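Local coordinates for putative PAS/PAC sensor protein (Nakamurella multipartita DSM 44233, PDB 6HMJ) that senses blue light through a flavin mononucleotide chromophore in a light-oxygen-voltage domain and probably binds RNA to regulate translation, at residues Q65-T70 and R104-V109; K162-Q167 and T198-M203; A267-R270 and Y274-A277. All blocks are in the same frame, centred on the assembly; numbering follows the deposited sequence.

Interaction 1 of 3, residues Q65-T70 and R104-V109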
ATOM      1  N   GLN A  65      27.737  -3.356 -58.588  1.00109.17           N
ATOM      2  CA  GLN A  65      28.740  -2.861 -59.524  1.00116.37           C
ATOM      3  C   GLN A  65      29.818  -2.061 -58.802  1.00118.20           C
ATOM      4  O   GLN A  65      30.997  -2.123 -59.170  1.00121.95           O
ATOM      5  CB  GLN A  65      28.078  -2.010 -60.608  1.00121.38           C
ATOM      6  CG  GLN A  65      27.356  -2.813 -61.679  1.00123.55           C
ATOM      7  CD  GLN A  65      28.278  -3.772 -62.403  1.00128.56           C
ATOM      8  OE1 GLN A  65      29.474  -3.514 -62.543  1.00132.80           O
ATOM      9  NE2 GLN A  65      27.729  -4.893 -62.858  1.00128.13           N
ATOM     10  N   ARG A  66      29.436  -1.307 -57.769  1.00112.54           N
ATOM     11  CA  ARG A  66      30.410  -0.505 -57.037  1.00112.61           C
ATOM     12  C   ARG A  66      31.418  -1.389 -56.314  1.00110.07           C
ATOM     13  O   ARG A  66      32.630  -1.151 -56.383  1.00113.79           O
ATOM     14  CB  ARG A  66      29.693   0.413 -56.047  1.00110.73           C
ATOM     15  CG  ARG A  66      30.626   1.152 -55.098  1.00112.87           C
ATOM     16  CD  ARG A  66      29.916   2.290 -54.376  1.00113.87           C
ATOM     17  NE  ARG A  66      28.583   1.907 -53.913  1.00110.38           N
ATOM     18  CZ  ARG A  66      27.451   2.142 -54.576  1.00111.44           C
ATOM     19  NH1 ARG A  66      26.293   1.749 -54.062  1.00107.65           N
ATOM     20  NH2 ARG A  66      27.468   2.769 -55.748  1.00116.13           N
ATOM     21  N   CYS A  67      30.934  -2.417 -55.609  1.00104.43           N
ATOM     22  CA  CYS A  67      31.838  -3.308 -54.890  1.00101.65           C
ATOM     23  C   CYS A  67      32.793  -4.016 -55.840  1.00101.96           C
ATOM     24  O   CYS A  67      33.938  -4.302 -55.471  1.00102.31           O
ATOM     25  CB  CYS A  67      31.038  -4.333 -54.084  1.00 96.86           C
ATOM     26  SG  CYS A  67      32.039  -5.388 -52.995  1.00 94.66           S
ATOM     27  N   LEU A  68      32.346  -4.307 -57.063  1.00102.50           N
ATOM     28  CA  LEU A  68      33.226  -4.929 -58.045  1.00108.16           C
ATOM     29  C   LEU A  68      34.385  -4.000 -58.387  1.00115.88           C
ATOM     30  O   LEU A  68      35.557  -4.342 -58.192  1.00116.37           O
ATOM     31  CB  LEU A  68      32.428  -5.280 -59.302  1.00108.44           C
ATOM     32  CG  LEU A  68      31.535  -6.523 -59.243  1.00105.49           C
ATOM     33  CD1 LEU A  68      30.655  -6.594 -60.486  1.00107.53           C
ATOM     34  CD2 LEU A  68      32.336  -7.803 -59.081  1.00106.38           C
ATOM     35  N   ALA A  69      34.072  -2.791 -58.855  1.00119.98           N
ATOM     36  CA  ALA A  69      35.113  -1.872 -59.301  1.00129.98           C
ATOM     37  C   ALA A  69      35.939  -1.367 -58.125  1.00126.82           C
ATOM     38  O   ALA A  69      37.174  -1.338 -58.187  1.00135.76           O
ATOM     39  CB  ALA A  69      34.488  -0.702 -60.060  1.00137.45           C
ATOM     40  N   THR A  70      35.274  -0.963 -57.042  1.00117.15           N
ATOM     41  CA  THR A  70      35.983  -0.368 -55.918  1.00117.71           C
ATOM     42  C   THR A  70      36.635  -1.422 -55.029  1.00117.73           C
ATOM     43  O   THR A  70      37.724  -1.193 -54.492  1.00119.47           O
ATOM     44  CB  THR A  70      35.020   0.483 -55.083  1.00115.24           C
ATOM     45  OG1 THR A  70      34.054  -0.368 -54.451  1.00107.39           O
ATOM     46  CG2 THR A  70      34.298   1.501 -55.958  1.00116.32           C
ATOM     47  N   ARG A 104      38.268 -10.375 -57.571  1.00124.28           N
ATOM     48  CA  ARG A 104      38.136 -11.703 -58.157  1.00124.04           C
ATOM     49  C   ARG A 104      36.670 -12.121 -58.151  1.00118.53           C
ATOM     50  O   ARG A 104      36.181 -12.704 -59.125  1.00120.83           O
ATOM     51  CB  ARG A 104      39.048 -12.666 -57.400  1.00123.35           C
ATOM     52  CG  ARG A 104      39.305 -14.013 -58.046  1.00125.60           C
ATOM     53  CD  ARG A 104      40.464 -14.648 -57.288  1.00126.25           C
ATOM     54  NE  ARG A 104      40.863 -15.972 -57.749  1.00129.62           N
ATOM     55  CZ  ARG A 104      41.891 -16.643 -57.235  1.00132.12           C
ATOM     56  NH1 ARG A 104      42.609 -16.105 -56.258  1.00131.29           N
ATOM     57  NH2 ARG A 104      42.214 -17.842 -57.703  1.00136.19           N
ATOM     58  N   ALA A 105      35.964 -11.821 -57.063  1.00113.10           N
ATOM     59  CA  ALA A 105      34.543 -12.115 -56.929  1.00109.36           C
ATOM     60  C   ALA A 105      34.005 -11.249 -55.796  1.00104.77           C
ATOM     61  O   ALA A 105      34.766 -10.663 -55.021  1.00105.19           O
ATOM     62  CB  ALA A 105      34.287 -13.601 -56.668  1.00108.72           C
ATOM     63  N   VAL A 106      32.680 -11.175 -55.707  1.00 98.36           N
ATOM     64  CA  VAL A 106      32.000 -10.445 -54.643  1.00 93.21           C
ATOM     65  C   VAL A 106      31.155 -11.432 -53.854  1.00 88.32           C
ATOM     66  O   VAL A 106      30.345 -12.167 -54.431  1.00 87.76           O
ATOM     67  CB  VAL A 106      31.129  -9.298 -55.185  1.00 92.80           C
ATOM     68  CG1 VAL A 106      30.178  -8.792 -54.105  1.00 88.70           C
ATOM     69  CG2 VAL A 106      32.003  -8.157 -55.669  1.00 97.59           C
ATOM     70  N   THR A 107      31.341 -11.440 -52.537  1.00 85.08           N
ATOM     71  CA  THR A 107      30.512 -12.234 -51.643  1.00 78.00           C
ATOM     72  C   THR A 107      29.367 -11.365 -51.143  1.00 72.19           C
ATOM     73  O   THR A 107      29.591 -10.267 -50.621  1.00 70.81           O
ATOM     74  CB  THR A 107      31.323 -12.768 -50.463  1.00 77.33           C
ATOM     75  OG1 THR A 107      32.491 -13.447 -50.941  1.00 81.36           O
ATOM     76  CG2 THR A 107      30.490 -13.735 -49.639  1.00 74.69           C
ATOM     77  N   GLY A 108      28.146 -11.859 -51.308  1.00 69.64           N
ATOM     78  CA  GLY A 108      26.957 -11.165 -50.855  1.00 67.66           C
ATOM     79  C   GLY A 108      26.299 -11.930 -49.724  1.00 66.45           C
ATOM     80  O   GLY A 108      26.345 -13.161 -49.680  1.00 66.51           O
ATOM     81  N   VAL A 109      25.699 -11.190 -48.797  1.00 65.21           N
ATOM     82  CA  VAL A 109      24.947 -11.767 -47.692  1.00 63.87           C
ATOM     83  C   VAL A 109      23.623 -11.019 -47.632  1.00 63.73           C
ATOM     84  O   VAL A 109      23.596  -9.824 -47.313  1.00 64.92           O
ATOM     85  CB  VAL A 109      25.695 -11.661 -46.355  1.00 64.53           C
ATOM     86  CG1 VAL A 109      24.846 -12.227 -45.225  1.00 65.07           C
ATOM     87  CG2 VAL A 109      27.035 -12.377 -46.434  1.00 65.38           C
TER

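Interaction 2 of 3, residues K162-Q167 and T198-M203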
ATOM      1  N   LYS A 162      -7.767  10.026  -5.986  1.00 60.50           N
ATOM      2  CA  LYS A 162      -7.917  10.977  -7.083  1.00 62.18           C
ATOM      3  C   LYS A 162      -8.107  12.393  -6.552  1.00 61.75           C
ATOM      4  O   LYS A 162      -7.528  13.346  -7.086  1.00 61.94           O
ATOM      5  CB  LYS A 162      -9.097  10.581  -7.972  1.00 63.69           C
ATOM      6  CG  LYS A 162      -8.902   9.272  -8.720  1.00 65.61           C
ATOM      7  CD  LYS A 162      -9.906   9.114  -9.858  1.00 68.94           C
ATOM      8  CE  LYS A 162     -11.300   8.780  -9.349  1.00 71.18           C
ATOM      9  NZ  LYS A 162     -12.251   8.533 -10.468  1.00 74.24           N
ATOM     10  N   TRP A 163      -8.918  12.545  -5.503  1.00 61.19           N
ATOM     11  CA  TRP A 163      -9.142  13.860  -4.909  1.00 63.02           C
ATOM     12  C   TRP A 163      -7.835  14.464  -4.412  1.00 62.25           C
ATOM     13  O   TRP A 163      -7.509  15.615  -4.728  1.00 62.86           O
ATOM     14  CB  TRP A 163     -10.151  13.744  -3.767  1.00 65.33           C
ATOM     15  CG  TRP A 163     -10.290  14.992  -2.952  1.00 67.98           C
ATOM     16  CD1 TRP A 163      -9.944  15.160  -1.640  1.00 67.37           C
ATOM     17  CD2 TRP A 163     -10.812  16.250  -3.392  1.00 71.15           C
ATOM     18  NE1 TRP A 163     -10.219  16.444  -1.239  1.00 68.40           N
ATOM     19  CE2 TRP A 163     -10.753  17.133  -2.295  1.00 70.95           C
ATOM     20  CE3 TRP A 163     -11.324  16.715  -4.608  1.00 73.27           C
ATOM     21  CZ2 TRP A 163     -11.186  18.454  -2.378  1.00 73.30           C
ATOM     22  CZ3 TRP A 163     -11.753  18.028  -4.688  1.00 74.74           C
ATOM     23  CH2 TRP A 163     -11.682  18.882  -3.581  1.00 75.10           C
ATOM     24  N   HIS A 164      -7.067  13.696  -3.637  1.00 61.49           N
ATOM     25  CA  HIS A 164      -5.827  14.218  -3.074  1.00 63.05           C
ATOM     26  C   HIS A 164      -4.758  14.411  -4.140  1.00 64.13           C
ATOM     27  O   HIS A 164      -3.879  15.266  -3.986  1.00 63.75           O
ATOM     28  CB  HIS A 164      -5.327  13.287  -1.972  1.00 64.25           C
ATOM     29  CG  HIS A 164      -6.222  13.248  -0.772  1.00 63.80           C
ATOM     30  ND1 HIS A 164      -6.762  14.386  -0.213  1.00 64.85           N
ATOM     31  CD2 HIS A 164      -6.681  12.211  -0.032  1.00 64.39           C
ATOM     32  CE1 HIS A 164      -7.509  14.052   0.824  1.00 63.67           C
ATOM     33  NE2 HIS A 164      -7.476  12.739   0.956  1.00 63.74           N
ATOM     34  N   SER A 165      -4.809  13.628  -5.220  1.00 66.54           N
ATOM     35  CA  SER A 165      -3.942  13.897  -6.362  1.00 66.78           C
ATOM     36  C   SER A 165      -4.273  15.247  -6.981  1.00 66.65           C
ATOM     37  O   SER A 165      -3.376  16.029  -7.316  1.00 65.64           O
ATOM     38  CB  SER A 165      -4.080  12.783  -7.397  1.00 66.73           C
ATOM     39  OG  SER A 165      -3.724  11.532  -6.838  1.00 67.09           O
ATOM     40  N   SER A 166      -5.566  15.538  -7.132  1.00 68.33           N
ATOM     41  CA  SER A 166      -5.991  16.830  -7.656  1.00 73.53           C
ATOM     42  C   SER A 166      -5.564  17.966  -6.733  1.00 75.73           C
ATOM     43  O   SER A 166      -4.975  18.956  -7.180  1.00 78.14           O
ATOM     44  CB  SER A 166      -7.508  16.827  -7.846  1.00 75.83           C
ATOM     45  OG  SER A 166      -7.947  17.997  -8.510  1.00 80.10           O
ATOM     46  N   GLN A 167      -5.856  17.840  -5.436  1.00 76.90           N
ATOM     47  CA  GLN A 167      -5.600  18.940  -4.509  1.00 79.77           C
ATOM     48  C   GLN A 167      -4.115  19.263  -4.405  1.00 79.67           C
ATOM     49  O   GLN A 167      -3.749  20.428  -4.207  1.00 79.22           O
ATOM     50  CB  GLN A 167      -6.169  18.609  -3.127  1.00 80.90           C
ATOM     51  CG  GLN A 167      -7.688  18.499  -3.086  1.00 84.95           C
ATOM     52  CD  GLN A 167      -8.380  19.723  -3.664  1.00 90.15           C
ATOM     53  OE1 GLN A 167      -8.620  19.801  -4.870  1.00 92.61           O
ATOM     54  NE2 GLN A 167      -8.697  20.686  -2.806  1.00 91.57           N
ATOM     55  N   THR A 198      -1.557  13.658   7.997  1.00 62.75           N
ATOM     56  CA  THR A 198      -0.402  14.545   7.917  1.00 65.77           C
ATOM     57  C   THR A 198       0.506  14.196   6.742  1.00 66.44           C
ATOM     58  O   THR A 198       1.259  15.059   6.280  1.00 68.94           O
ATOM     59  CB  THR A 198       0.407  14.513   9.220  1.00 68.49           C
ATOM     60  OG1 THR A 198       1.095  13.262   9.338  1.00 70.02           O
ATOM     61  CG2 THR A 198      -0.493  14.722  10.431  1.00 69.02           C
ATOM     62  N   VAL A 199       0.451  12.959   6.248  1.00 65.28           N
ATOM     63  CA  VAL A 199       1.204  12.608   5.049  1.00 65.15           C
ATOM     64  C   VAL A 199       0.604  13.297   3.830  1.00 63.33           C
ATOM     65  O   VAL A 199       1.324  13.845   2.989  1.00 64.85           O
ATOM     66  CB  VAL A 199       1.245  11.080   4.867  1.00 65.03           C
ATOM     67  CG1 VAL A 199       1.775  10.722   3.485  1.00 66.14           C
ATOM     68  CG2 VAL A 199       2.107  10.444   5.945  1.00 66.46           C
ATOM     69  N   PHE A 200      -0.725  13.268   3.711  1.00 62.40           N
ATOM     70  CA  PHE A 200      -1.376  13.953   2.600  1.00 64.09           C
ATOM     71  C   PHE A 200      -1.079  15.449   2.624  1.00 67.06           C
ATOM     72  O   PHE A 200      -0.809  16.050   1.578  1.00 69.10           O
ATOM     73  CB  PHE A 200      -2.884  13.702   2.641  1.00 62.92           C
ATOM     74  CG  PHE A 200      -3.285  12.314   2.211  1.00 63.83           C
ATOM     75  CD1 PHE A 200      -2.717  11.723   1.091  1.00 64.75           C
ATOM     76  CD2 PHE A 200      -4.228  11.597   2.932  1.00 63.79           C
ATOM     77  CE1 PHE A 200      -3.083  10.454   0.697  1.00 64.45           C
ATOM     78  CE2 PHE A 200      -4.598  10.323   2.543  1.00 63.78           C
ATOM     79  CZ  PHE A 200      -4.025   9.752   1.425  1.00 64.91           C
ATOM     80  N   THR A 201      -1.122  16.070   3.805  1.00 67.08           N
ATOM     81  CA  THR A 201      -0.871  17.506   3.883  1.00 68.25           C
ATOM     82  C   THR A 201       0.601  17.824   3.650  1.00 69.55           C
ATOM     83  O   THR A 201       0.928  18.852   3.049  1.00 70.81           O
ATOM     84  CB  THR A 201      -1.334  18.054   5.230  1.00 68.63           C
ATOM     85  OG1 THR A 201      -0.589  17.430   6.279  1.00 71.07           O
ATOM     86  CG2 THR A 201      -2.819  17.786   5.427  1.00 66.69           C
ATOM     87  N   ASP A 202       1.504  16.962   4.127  1.00 69.07           N
ATOM     88  CA  ASP A 202       2.921  17.153   3.843  1.00 71.42           C
ATOM     89  C   ASP A 202       3.211  17.118   2.348  1.00 70.68           C
ATOM     90  O   ASP A 202       4.224  17.674   1.910  1.00 72.56           O
ATOM     91  CB  ASP A 202       3.761  16.084   4.545  1.00 72.27           C
ATOM     92  CG  ASP A 202       3.891  16.321   6.035  1.00 74.68           C
ATOM     93  OD1 ASP A 202       3.490  17.404   6.517  1.00 75.02           O
ATOM     94  OD2 ASP A 202       4.404  15.416   6.724  1.00 75.69           O
ATOM     95  N   MET A 203       2.351  16.473   1.561  1.00 69.57           N
ATOM     96  CA  MET A 203       2.516  16.389   0.118  1.00 69.75           C
ATOM     97  C   MET A 203       1.813  17.515  -0.630  1.00 69.66           C
ATOM     98  O   MET A 203       1.819  17.516  -1.865  1.00 70.60           O
ATOM     99  CB  MET A 203       1.998  15.041  -0.393  1.00 69.26           C
ATOM    100  CG  MET A 203       2.904  13.870  -0.064  1.00 71.26           C
ATOM    101  SD  MET A 203       2.429  12.372  -0.941  1.00 71.17           S
ATOM    102  CE  MET A 203       0.775  12.117  -0.309  1.00 69.57           C
TER

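Interaction 3 of 3, residues A267-R270 and Y274-A277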
ATOM      1  N   ALA A 267      -8.247  10.191  34.516  1.00 55.85           N
ATOM      2  CA  ALA A 267      -8.427  10.017  33.079  1.00 53.21           C
ATOM      3  C   ALA A 267      -8.366  11.358  32.364  1.00 51.93           C
ATOM      4  O   ALA A 267      -7.850  11.455  31.243  1.00 52.73           O
ATOM      5  CB  ALA A 267      -9.755   9.319  32.792  1.00 51.45           C
ATOM      6  N   PHE A 268      -8.886  12.408  33.000  1.00 50.63           N
ATOM      7  CA  PHE A 268      -8.733  13.752  32.460  1.00 49.83           C
ATOM      8  C   PHE A 268      -7.270  14.172  32.470  1.00 50.81           C
ATOM      9  O   PHE A 268      -6.793  14.812  31.525  1.00 51.42           O
ATOM     10  CB  PHE A 268      -9.587  14.734  33.262  1.00 48.22           C
ATOM     11  CG  PHE A 268      -9.489  16.153  32.790  1.00 47.84           C
ATOM     12  CD1 PHE A 268      -8.555  17.015  33.341  1.00 48.27           C
ATOM     13  CD2 PHE A 268     -10.336  16.630  31.805  1.00 48.27           C
ATOM     14  CE1 PHE A 268      -8.463  18.324  32.915  1.00 48.37           C
ATOM     15  CE2 PHE A 268     -10.250  17.937  31.374  1.00 48.44           C
ATOM     16  CZ  PHE A 268      -9.310  18.786  31.932  1.00 48.77           C
ATOM     17  N   GLU A 269      -6.535  13.808  33.525  1.00 50.24           N
ATOM     18  CA  GLU A 269      -5.122  14.163  33.594  1.00 52.01           C
ATOM     19  C   GLU A 269      -4.333  13.498  32.474  1.00 53.68           C
ATOM     20  O   GLU A 269      -3.489  14.139  31.836  1.00 54.99           O
ATOM     21  CB  GLU A 269      -4.554  13.779  34.960  1.00 54.63           C
ATOM     22  CG  GLU A 269      -5.281  14.430  36.139  1.00 54.83           C
ATOM     23  CD  GLU A 269      -4.626  14.140  37.480  1.00 56.96           C
ATOM     24  OE1 GLU A 269      -3.461  13.689  37.497  1.00 59.53           O
ATOM     25  OE2 GLU A 269      -5.276  14.377  38.521  1.00 57.27           O
ATOM     26  N   ARG A 270      -4.599  12.215  32.210  1.00 53.71           N
ATOM     27  CA  ARG A 270      -3.933  11.542  31.099  1.00 53.39           C
ATOM     28  C   ARG A 270      -4.319  12.168  29.765  1.00 48.77           C
ATOM     29  O   ARG A 270      -3.467  12.363  28.892  1.00 47.61           O
ATOM     30  CB  ARG A 270      -4.254  10.046  31.102  1.00 56.39           C
ATOM     31  CG  ARG A 270      -3.551   9.259  32.198  1.00 60.21           C
ATOM     32  CD  ARG A 270      -3.879   7.771  32.129  1.00 64.42           C
ATOM     33  NE  ARG A 270      -4.614   7.304  33.302  1.00 67.52           N
ATOM     34  CZ  ARG A 270      -5.915   7.011  33.325  1.00 67.82           C
ATOM     35  NH1 ARG A 270      -6.661   7.128  32.233  1.00 66.82           N
ATOM     36  NH2 ARG A 270      -6.474   6.597  34.454  1.00 69.06           N
ATOM     37  N   TYR A 274      -2.715  17.676  32.071  1.00 56.18           N
ATOM     38  CA  TYR A 274      -2.825  18.567  33.216  1.00 56.91           C
ATOM     39  C   TYR A 274      -3.111  17.776  34.484  1.00 55.75           C
ATOM     40  O   TYR A 274      -3.961  16.883  34.494  1.00 52.58           O
ATOM     41  CB  TYR A 274      -3.945  19.594  33.012  1.00 57.52           C
ATOM     42  CG  TYR A 274      -3.630  20.682  32.014  1.00 59.89           C
ATOM     43  CD1 TYR A 274      -2.893  21.798  32.388  1.00 63.01           C
ATOM     44  CD2 TYR A 274      -4.074  20.599  30.702  1.00 59.73           C
ATOM     45  CE1 TYR A 274      -2.604  22.799  31.480  1.00 64.38           C
ATOM     46  CE2 TYR A 274      -3.789  21.595  29.786  1.00 61.34           C
ATOM     47  CZ  TYR A 274      -3.054  22.692  30.182  1.00 63.37           C
ATOM     48  OH  TYR A 274      -2.767  23.686  29.274  1.00 64.49           O
ATOM     49  N   ALA A 275      -2.405  18.115  35.557  1.00 58.68           N
ATOM     50  CA  ALA A 275      -2.738  17.585  36.870  1.00 59.40           C
ATOM     51  C   ALA A 275      -3.949  18.323  37.425  1.00 57.32           C
ATOM     52  O   ALA A 275      -4.145  19.516  37.177  1.00 57.16           O
ATOM     53  CB  ALA A 275      -1.555  17.718  37.826  1.00 64.04           C
ATOM     54  N   ALA A 276      -4.781  17.595  38.169  1.00 58.07           N
ATOM     55  CA  ALA A 276      -5.973  18.209  38.742  1.00 57.02           C
ATOM     56  C   ALA A 276      -5.610  19.397  39.624  1.00 60.23           C
ATOM     57  O   ALA A 276      -6.280  20.435  39.588  1.00 59.72           O
ATOM     58  CB  ALA A 276      -6.766  17.174  39.540  1.00 55.48           C
ATOM     59  N   ALA A 277      -4.538  19.272  40.411  1.00 63.49           N
ATOM     60  CA  ALA A 277      -4.147  20.350  41.312  1.00 68.81           C
ATOM     61  C   ALA A 277      -3.929  21.666  40.574  1.00 69.98           C
ATOM     62  O   ALA A 277      -4.214  22.738  41.121  1.00 73.05           O
ATOM     63  CB  ALA A 277      -2.878  19.958  42.072  1.00 73.37           C
TER

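Interaction 1 of 3, residues Q65-T70 and R104-V109
V106, on strand 105-112, puts its CG2 methyl against two successive side chains of helix 54-70. L68 CD2 lies 3.4 Å from V106 CG2, and C67 SG stands 3.8 Å from the same V106 CG2. The second valine branch, CG1, comes only as near as 4.0 Å to C67 SG. This division follows from the rotamer: V106 CG1 is anti to the backbone N (chi1 166°), which places CG2 beside that N and turned to the helix. C67 points its CB at the strand, and its SG reaches both valine methyls. L68 leaves the helix off to one side: CG sits beside the backbone N (chi1 -77°), and with CD1 continuing the chain, the other branch, CD2, turns in to meet the valine methyl. The two side chains cross at about a right angle. C67 also rests on A96 and V74, and V106 on L94, so the helix end covers this face of the antiparallel sheet as in PAS folds. On the strand's other face, T107 and V109 pack on T95 of the second subunit. With no hydrogen bond or charge pair between these segments, the contact is apolar packing, dependent on shape and burial.

Interaction 2 of 3, residues K162-Q167 and T198-M203
The imidazole of H164, on helix 154-167, stacks face to face on the ring of F200 from helix 192-202. The centroids lie 4.3 Å apart and the planes are tilted by 27°. The overlap is offset: H164 CD2 sits over the centre of the phenylalanine ring, 3.7 Å above its plane, whereas F200 CG lies toward the rim of the imidazole. Each ring hangs from a CG set beside its own backbone N (chi1 -67° in H164, -74° in F200), which throws both into the space between the helices. C205 touches both rings and M179 of helix 172-185 backs F200, so this centre is buried. On the outward faces of the same turns, K162, S166 and D202 are exposed and make no contact across the pair; T201 OG1 bonds back to T198 O within its own helix. With an alanine here in place of F200, a gap would probably open beneath H164 CD2 and the imidazole would be freer to tilt. The histidine works in two directions: its ring face stacks on F200 while its NE2 bonds Q359 OE1 of helix 351-372, which ties that C-terminal helix to the ANTAR region.

Interaction 3 of 3, residues A267-R270 and Y274-A277
E269, in the short helix 266-272, runs its whole side chain along the backbone of Y274 to A276. Already at its root, E269 CA makes a C-H...O contact with Y274 O at 3.1 Å. Next comes CB: E269 CB is 3.2 Å from Y274 O, and E269 CG lies equally near that oxygen, so one carbonyl borders the first three carbons. CG stands beside the backbone N (chi1 -58°), and from there the chain is extended, which carries the carboxylate past Y274 to the next two residues. E269 CD lies 3.5 Å from A276 N and also faces the CA of A275. At the tip the two oxygens part company. E269 OE1 is 4.0 Å from A275 CA. E269 OE2 accepts a weak hydrogen bond from A276 N at 3.3 Å. The angle at that hydrogen is 151°, and the methyl of A276 lies beside the same oxygen. T272 OG1 is hydrogen-bonded to both F268 O and Y274 N at the turn. Y274 sends its ring the other way, edge-to-face with F286; the side chain of Y274 is about 9 Å from the bound FMN. This is the helix-to-loop turn of a flavin-binding PAS domain, leading into the NCRFLQ sequence typical of light-oxygen-voltage receptors, whose C284 binds FMN here.

Overall arrangement
The three contacts follow one another along an elongated chain without touching: the centres of interactions 1 and 3 lie about 100 Å apart, on opposite sides of the chain's centre, and those of interactions 2 and 3 about 36 Å apart. Interactions 1 and 2 are buried, interaction 3 lies at the surface. No helix or strand is shared. Interaction 1 lays helix on sheet in the N-terminal PAS domain, interaction 2 pairs two helices in the central bundle, and interaction 3 folds a loop back on the helix before it in the flavin domain. Chemistry changes accordingly, from aliphatic and sulfur packing, through aromatic stacking, to a glutamate chain lying along a loop backbone and accepting one weak amide bond.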